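Side-chain contact in Cyp101j2 (Sphingobium yanoikuyae, PDB 5KYO), which is a haem-dependent cytochrome P450 monooxygenase associated with hydroxylation of the monoterpene 1,8-cineole: residues A[93-98]-A[327-332]. Residues are numbered along the deposited sequence; the frame is centred on the assembly and turned at random.
Sequences ETVMSD and QEFEGV
A chi1 of -168° extends the Phe-329 ring away from its two-stranded beta hairpin to meet Thr-94 and Val-95 on helix 89-97 of the cytochrome P450 fold. Thr-94 answers through its methyl: chi1 of -71° sets OG1 back toward the carbonyl oxygen of Asp-90, one helical turn earlier, which leaves CG2 roughly anti to the backbone N and pointing to the ring. The hydroxyl is thus satisfied within its own helix, and a beta-branched residue with one polar and one apolar arm serves both demands.

Val-95, wholly apolar and buried, offers its CG2 methyl, 4.2 Å from Phe-329 CE2. The two methyls come at the far end of the ring obliquely, and the contact is van der Waals throughout, with no hydrogen bond across it. A long, flat side chain suits position 329 because the backbones stay well apart, the CA atoms of Val-95 and Phe-329 being 10.4 Å from each other. Leu-91 of helix 89-97 and an edge-to-face partner, Phe-102, add to the ring's surroundings, while Val-95 also packs on Val-340 and Ala-342 of strand 339-343, joining hairpin, helix and larger sheet.

The hairpin turns tightly through a type I' turn, Phe-329 to Val-332; both central residues, Glu-330 and Gly-331, have positive phi, which glycine adopts with little strain. Phe-329 N bonds to Val-332 O, and Val-332 N returns a bond to Phe-329 O at 3.0 Å, closing the turn with a pair of backbone bonds. At the outer end of the ring, Phe-329 CZ lies 4.2 Å from Thr-94 CG2.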
loop_
_atom_site.group_PDB
_atom_site.type_symbol
_atom_site.label_atom_id
_atom_site.label_comp_id
_atom_site.label_asym_id
_atom_site.label_seq_id
_atom_site.Cartn_x
_atom_site.Cartn_y
_atom_site.Cartn_z
ATOM N N GLU A 93 11.955 -8.248 -7.467
ATOM C CA GLU A 93 12.758 -7.188 -6.853
ATOM C C GLU A 93 13.644 -6.479 -7.864
ATOM O O GLU A 93 13.949 -5.290 -7.707
ATOM C CB GLU A 93 13.620 -7.735 -5.718
ATOM C CG GLU A 93 12.815 -8.172 -4.493
ATOM C CD GLU A 93 13.690 -8.465 -3.287
ATOM O OE1 GLU A 93 14.852 -8.885 -3.477
ATOM O OE2 GLU A 93 13.220 -8.262 -2.147
ATOM N N THR A 94 14.065 -7.219 -8.886
ATOM C CA THR A 94 14.843 -6.651 -9.986
ATOM C C THR A 94 14.011 -5.664 -10.801
ATOM O O THR A 94 14.438 -4.544 -11.030
ATOM C CB THR A 94 15.389 -7.753 -10.927
ATOM O OG1 THR A 94 16.432 -8.481 -10.263
ATOM C CG2 THR A 94 15.944 -7.142 -12.210
ATOM N N VAL A 95 12.822 -6.076 -11.237
ATOM C CA VAL A 95 11.944 -5.163 -11.973
ATOM C C VAL A 95 11.597 -3.977 -11.087
ATOM O O VAL A 95 11.592 -2.821 -11.542
ATOM C CB VAL A 95 10.650 -5.864 -12.454
ATOM C CG1 VAL A 95 9.728 -4.875 -13.154
ATOM C CG2 VAL A 95 10.998 -6.990 -13.397
ATOM N N MET A 96 11.352 -4.262 -9.808
ATOM C CA MET A 96 11.016 -3.216 -8.848
ATOM C C MET A 96 12.081 -2.129 -8.734
ATOM O O MET A 96 11.757 -0.947 -8.610
ATOM C CB MET A 96 10.800 -3.823 -7.473
ATOM C CG MET A 96 9.470 -3.528 -6.884
ATOM S SD MET A 96 9.310 -4.533 -5.413
ATOM C CE MET A 96 8.865 -6.120 -6.117
ATOM N N SER A 97 13.346 -2.543 -8.770
ATOM C CA SER A 97 14.459 -1.665 -8.425
ATOM C C SER A 97 15.304 -1.185 -9.607
ATOM O O SER A 97 15.937 -0.143 -9.510
ATOM C CB SER A 97 15.377 -2.370 -7.421
ATOM O OG SER A 97 15.820 -3.619 -7.928
ATOM N N ASP A 98 15.329 -1.941 -10.706
ATOM C CA ASP A 98 16.226 -1.634 -11.825
ATOM C C ASP A 98 15.639 -0.582 -12.771
ATOM O O ASP A 98 15.169 -0.904 -13.866
ATOM C CB ASP A 98 16.557 -2.909 -12.602
ATOM C CG ASP A 98 17.589 -2.683 -13.700
ATOM O OD1 ASP A 98 18.139 -1.562 -13.802
ATOM O OD2 ASP A 98 17.852 -3.642 -14.458
ATOM N N GLN A 327 14.332 -4.847 -24.997
ATOM C CA GLN A 327 15.295 -5.484 -24.101
ATOM C C GLN A 327 15.158 -6.999 -24.022
ATOM O O GLN A 327 14.058 -7.542 -23.882
ATOM C CB GLN A 327 15.176 -4.908 -22.689
ATOM C CG GLN A 327 15.702 -3.493 -22.537
ATOM C CD GLN A 327 15.520 -2.958 -21.132
ATOM O OE1 GLN A 327 15.121 -3.690 -20.225
ATOM N NE2 GLN A 327 15.810 -1.675 -20.941
ATOM N N GLU A 328 16.299 -7.671 -24.112
ATOM C CA GLU A 328 16.367 -9.091 -23.832
ATOM C C GLU A 328 16.295 -9.276 -22.324
ATOM O O GLU A 328 17.152 -8.790 -21.582
ATOM C CB GLU A 328 17.649 -9.707 -24.397
ATOM N N PHE A 329 15.255 -9.966 -21.881
ATOM C CA PHE A 329 15.044 -10.217 -20.465
ATOM C C PHE A 329 14.300 -11.537 -20.311
ATOM O O PHE A 329 13.299 -11.771 -20.986
ATOM C CB PHE A 329 14.265 -9.064 -19.826
ATOM C CG PHE A 329 14.252 -9.084 -18.318
ATOM C CD1 PHE A 329 15.402 -8.802 -17.593
ATOM C CD2 PHE A 329 13.083 -9.354 -17.625
ATOM C CE1 PHE A 329 15.387 -8.803 -16.210
ATOM C CE2 PHE A 329 13.065 -9.359 -16.244
ATOM C CZ PHE A 329 14.219 -9.084 -15.537
ATOM N N GLU A 330 14.819 -12.396 -19.441
ATOM C CA GLU A 330 14.184 -13.665 -19.095
ATOM C C GLU A 330 13.866 -14.545 -20.304
ATOM O O GLU A 330 12.866 -15.270 -20.307
ATOM C CB GLU A 330 12.911 -13.408 -18.288
ATOM C CG GLU A 330 13.181 -12.947 -16.857
ATOM C CD GLU A 330 13.852 -14.020 -16.024
ATOM O OE1 GLU A 330 13.225 -15.075 -15.792
ATOM O OE2 GLU A 330 15.009 -13.817 -15.606
ATOM N N GLY A 331 14.722 -14.478 -21.322
ATOM C CA GLY A 331 14.604 -15.355 -22.475
ATOM C C GLY A 331 13.540 -14.927 -23.463
ATOM O O GLY A 331 13.219 -15.653 -24.407
ATOM N N VAL A 332 12.974 -13.750 -23.246
ATOM C CA VAL A 332 12.031 -13.195 -24.207
ATOM C C VAL A 332 12.467 -11.801 -24.626
ATOM O O VAL A 332 13.390 -11.227 -24.046
ATOM C CB VAL A 332 10.589 -13.129 -23.649
ATOM C CG1 VAL A 332 10.077 -14.510 -23.342
ATOM C CG2 VAL A 332 10.518 -12.227 -22.408
#